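PDB 3T7K: regulator of Ty1 transposition protein 107 from Saccharomyces cerevisiae, which probably helps coordinate DNA damage repair, its C-terminal tandem BRCT repeats binding phosphorylated histone H2A. Local coordinates for residues V147-G152 and V202-Q207. Residues are numbered along the deposited sequence; the frame is centred on the assembly and turned at random.
Sequences VNDIPG and VTKASQ
The amide of Gln207 lies between Val147 CG1, which packs over one face 3.7 Å from Gln207 CD, and Lys204 CB, which covers the opposite face. At its edge, NE2 gives a weak but nearly straight hydrogen bond (168°) to Asp149 OD2, with the amide and carboxylate planes 52° apart. Thr203 OG1 donates to that same OD2 at 3.2 Å, coming from above the carboxylate plane; chi1 of 71° sets Asp149 CG between backbone N and carbonyl carbon, turning the carboxylate toward both donors. At the other end of the amide, OE1 accepts from Thr203 N in the carbonyl plane and from Lys204 N, 2.7 Å away, above that plane. The latter bond reaches back to the N-cap of helix 205-218, like one arm of a capping box whose other arm a lysine cannot supply. Were Gln207 an alanine, both N-H groups would probably lose this acceptor and Asp149 its weak donor. Val147 CG1 also meets Val202 CG1 where the parallel neighbours 143-147 and 198-201 end side by side in the BRCT sheet. One ordinary and one weak hydrogen bond to Asp149 thus join two strand-to-helix loops, and Lys204 NZ, 5.9 Å from Asp149 OD1 without touching it, is likely to favour the negative charge slightly.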
ATOM      1  N   VAL C 147     -27.359  17.832   1.627  1.00 36.91           N
ATOM      2  CA  VAL C 147     -28.519  18.246   0.872  1.00 43.37           C
ATOM      3  C   VAL C 147     -28.280  18.001  -0.604  1.00 48.94           C
ATOM      4  O   VAL C 147     -27.164  18.188  -1.112  1.00 47.18           O
ATOM      5  CB  VAL C 147     -28.877  19.727   1.105  1.00 45.61           C
ATOM      6  CG1 VAL C 147     -29.340  19.935   2.526  1.00 41.15           C
ATOM      7  CG2 VAL C 147     -27.693  20.629   0.772  1.00 44.95           C
ATOM      8  N   ASN C 148     -29.338  17.567  -1.280  1.00 47.73           N
ATOM      9  CA  ASN C 148     -29.268  17.171  -2.679  1.00 48.81           C
ATOM     10  C   ASN C 148     -28.914  18.319  -3.604  1.00 47.78           C
ATOM     11  O   ASN C 148     -28.427  18.093  -4.706  1.00 52.00           O
ATOM     12  CB  ASN C 148     -30.594  16.546  -3.130  1.00 50.97           C
ATOM     13  CG  ASN C 148     -30.433  15.655  -4.349  0.30 50.76           C
ATOM     14  OD1 ASN C 148     -29.349  15.564  -4.919  0.68 50.32           O
ATOM     15  ND2 ASN C 148     -31.512  14.992  -4.753  0.62 52.77           N
ATOM     16  N   ASP C 149     -29.158  19.547  -3.163  1.00 44.74           N
ATOM     17  CA  ASP C 149     -28.912  20.714  -4.007  1.00 51.30           C
ATOM     18  C   ASP C 149     -27.556  21.366  -3.756  1.00 52.25           C
ATOM     19  O   ASP C 149     -27.382  22.565  -3.987  1.00 52.92           O
ATOM     20  CB  ASP C 149     -30.029  21.756  -3.842  1.00 49.29           C
ATOM     21  CG  ASP C 149     -29.983  22.461  -2.500  1.00 59.17           C
ATOM     22  OD1 ASP C 149     -30.852  23.330  -2.257  1.00 61.59           O
ATOM     23  OD2 ASP C 149     -29.090  22.147  -1.681  1.00 56.32           O
ATOM     24  N   ILE C 150     -26.601  20.582  -3.266  1.00 51.08           N
ATOM     25  CA  ILE C 150     -25.267  21.104  -3.021  1.00 52.63           C
ATOM     26  C   ILE C 150     -24.572  21.366  -4.357  1.00 52.13           C
ATOM     27  O   ILE C 150     -24.556  20.504  -5.232  1.00 55.12           O
ATOM     28  CB  ILE C 150     -24.426  20.143  -2.137  1.00 50.50           C
ATOM     29  CG1 ILE C 150     -23.212  20.870  -1.550  1.00 47.68           C
ATOM     30  CG2 ILE C 150     -24.021  18.888  -2.912  1.00 46.32           C
ATOM     31  CD1 ILE C 150     -23.508  21.721  -0.311  1.00 50.54           C
ATOM     32  N   PRO C 151     -24.040  22.582  -4.533  1.00 53.49           N
ATOM     33  CA  PRO C 151     -23.236  22.973  -5.699  1.00 55.45           C
ATOM     34  C   PRO C 151     -22.038  22.051  -5.939  1.00 54.81           C
ATOM     35  O   PRO C 151     -21.207  21.860  -5.047  1.00 57.66           O
ATOM     36  CB  PRO C 151     -22.765  24.392  -5.345  1.00 57.65           C
ATOM     37  CG  PRO C 151     -23.193  24.627  -3.909  1.00 58.07           C
ATOM     38  CD  PRO C 151     -24.359  23.737  -3.683  1.00 56.35           C
ATOM     39  N   GLY C 152     -21.955  21.506  -7.148  1.00 50.04           N
ATOM     40  CA  GLY C 152     -20.965  20.500  -7.493  1.00 50.40           C
ATOM     41  C   GLY C 152     -21.673  19.168  -7.665  1.00 54.26           C
ATOM     42  O   GLY C 152     -21.224  18.284  -8.410  1.00 48.15           O
ATOM     43  N   VAL C 202     -25.185  21.828   4.380  1.00 36.88           N
ATOM     44  CA  VAL C 202     -26.350  22.470   3.812  1.00 42.82           C
ATOM     45  C   VAL C 202     -25.963  23.646   2.947  1.00 45.37           C
ATOM     46  O   VAL C 202     -24.814  24.082   2.955  1.00 43.97           O
ATOM     47  CB  VAL C 202     -27.346  22.930   4.917  1.00 37.38           C
ATOM     48  CG1 VAL C 202     -27.863  21.726   5.693  1.00 38.63           C
ATOM     49  CG2 VAL C 202     -26.698  23.937   5.843  1.00 33.19           C
ATOM     50  N   THR C 203     -26.946  24.137   2.199  1.00 47.37           N
ATOM     51  CA  THR C 203     -26.803  25.282   1.313  1.00 53.65           C
ATOM     52  C   THR C 203     -27.545  26.518   1.845  1.00 54.29           C
ATOM     53  O   THR C 203     -26.999  27.620   1.850  1.00 58.56           O
ATOM     54  CB  THR C 203     -27.370  24.952  -0.086  1.00 55.45           C
ATOM     55  OG1 THR C 203     -26.565  23.939  -0.709  1.00 53.91           O
ATOM     56  CG2 THR C 203     -27.397  26.196  -0.961  1.00 58.77           C
ATOM     57  N   LYS C 204     -28.782  26.329   2.305  1.00 50.45           N
ATOM     58  CA  LYS C 204     -29.659  27.460   2.620  1.00 56.26           C
ATOM     59  C   LYS C 204     -30.012  27.588   4.102  1.00 56.58           C
ATOM     60  O   LYS C 204     -30.098  26.591   4.819  1.00 54.36           O
ATOM     61  CB  LYS C 204     -30.967  27.356   1.829  1.00 53.55           C
ATOM     62  CG  LYS C 204     -30.815  27.293   0.325  1.00 57.32           C
ATOM     63  CD  LYS C 204     -32.154  26.942  -0.329  0.97 60.41           C
ATOM     64  CE  LYS C 204     -33.267  27.834   0.197  0.70 60.69           C
ATOM     65  NZ  LYS C 204     -34.617  27.450  -0.310  0.73 63.85           N
ATOM     66  N   ALA C 205     -30.251  28.820   4.544  1.00 55.12           N
ATOM     67  CA  ALA C 205     -30.754  29.067   5.886  1.00 54.08           C
ATOM     68  C   ALA C 205     -32.121  28.406   6.016  1.00 53.78           C
ATOM     69  O   ALA C 205     -32.539  28.014   7.107  1.00 54.92           O
ATOM     70  CB  ALA C 205     -30.856  30.556   6.147  1.00 58.57           C
ATOM     71  N   SER C 206     -32.811  28.278   4.891  1.00 53.32           N
ATOM     72  CA  SER C 206     -34.117  27.634   4.864  1.00 55.65           C
ATOM     73  C   SER C 206     -33.988  26.182   5.296  1.00 56.02           C
ATOM     74  O   SER C 206     -34.964  25.554   5.721  1.00 53.69           O
ATOM     75  CB  SER C 206     -34.708  27.691   3.454  1.00 59.27           C
ATOM     76  OG  SER C 206     -34.531  26.463   2.765  1.00 55.18           O
ATOM     77  N   GLN C 207     -32.776  25.646   5.179  1.00 48.45           N
ATOM     78  CA  GLN C 207     -32.545  24.243   5.493  1.00 47.93           C
ATOM     79  C   GLN C 207     -32.118  24.078   6.944  1.00 45.53           C
ATOM     80  O   GLN C 207     -32.471  23.094   7.596  1.00 46.41           O
ATOM     81  CB  GLN C 207     -31.506  23.646   4.545  1.00 48.58           C
ATOM     82  CG  GLN C 207     -31.996  23.522   3.110  1.00 50.47           C
ATOM     83  CD  GLN C 207     -30.860  23.337   2.120  1.00 53.55           C
ATOM     84  OE1 GLN C 207     -29.741  23.816   2.339  1.00 48.53           O
ATOM     85  NE2 GLN C 207     -31.142  22.638   1.024  1.00 52.95           N
TER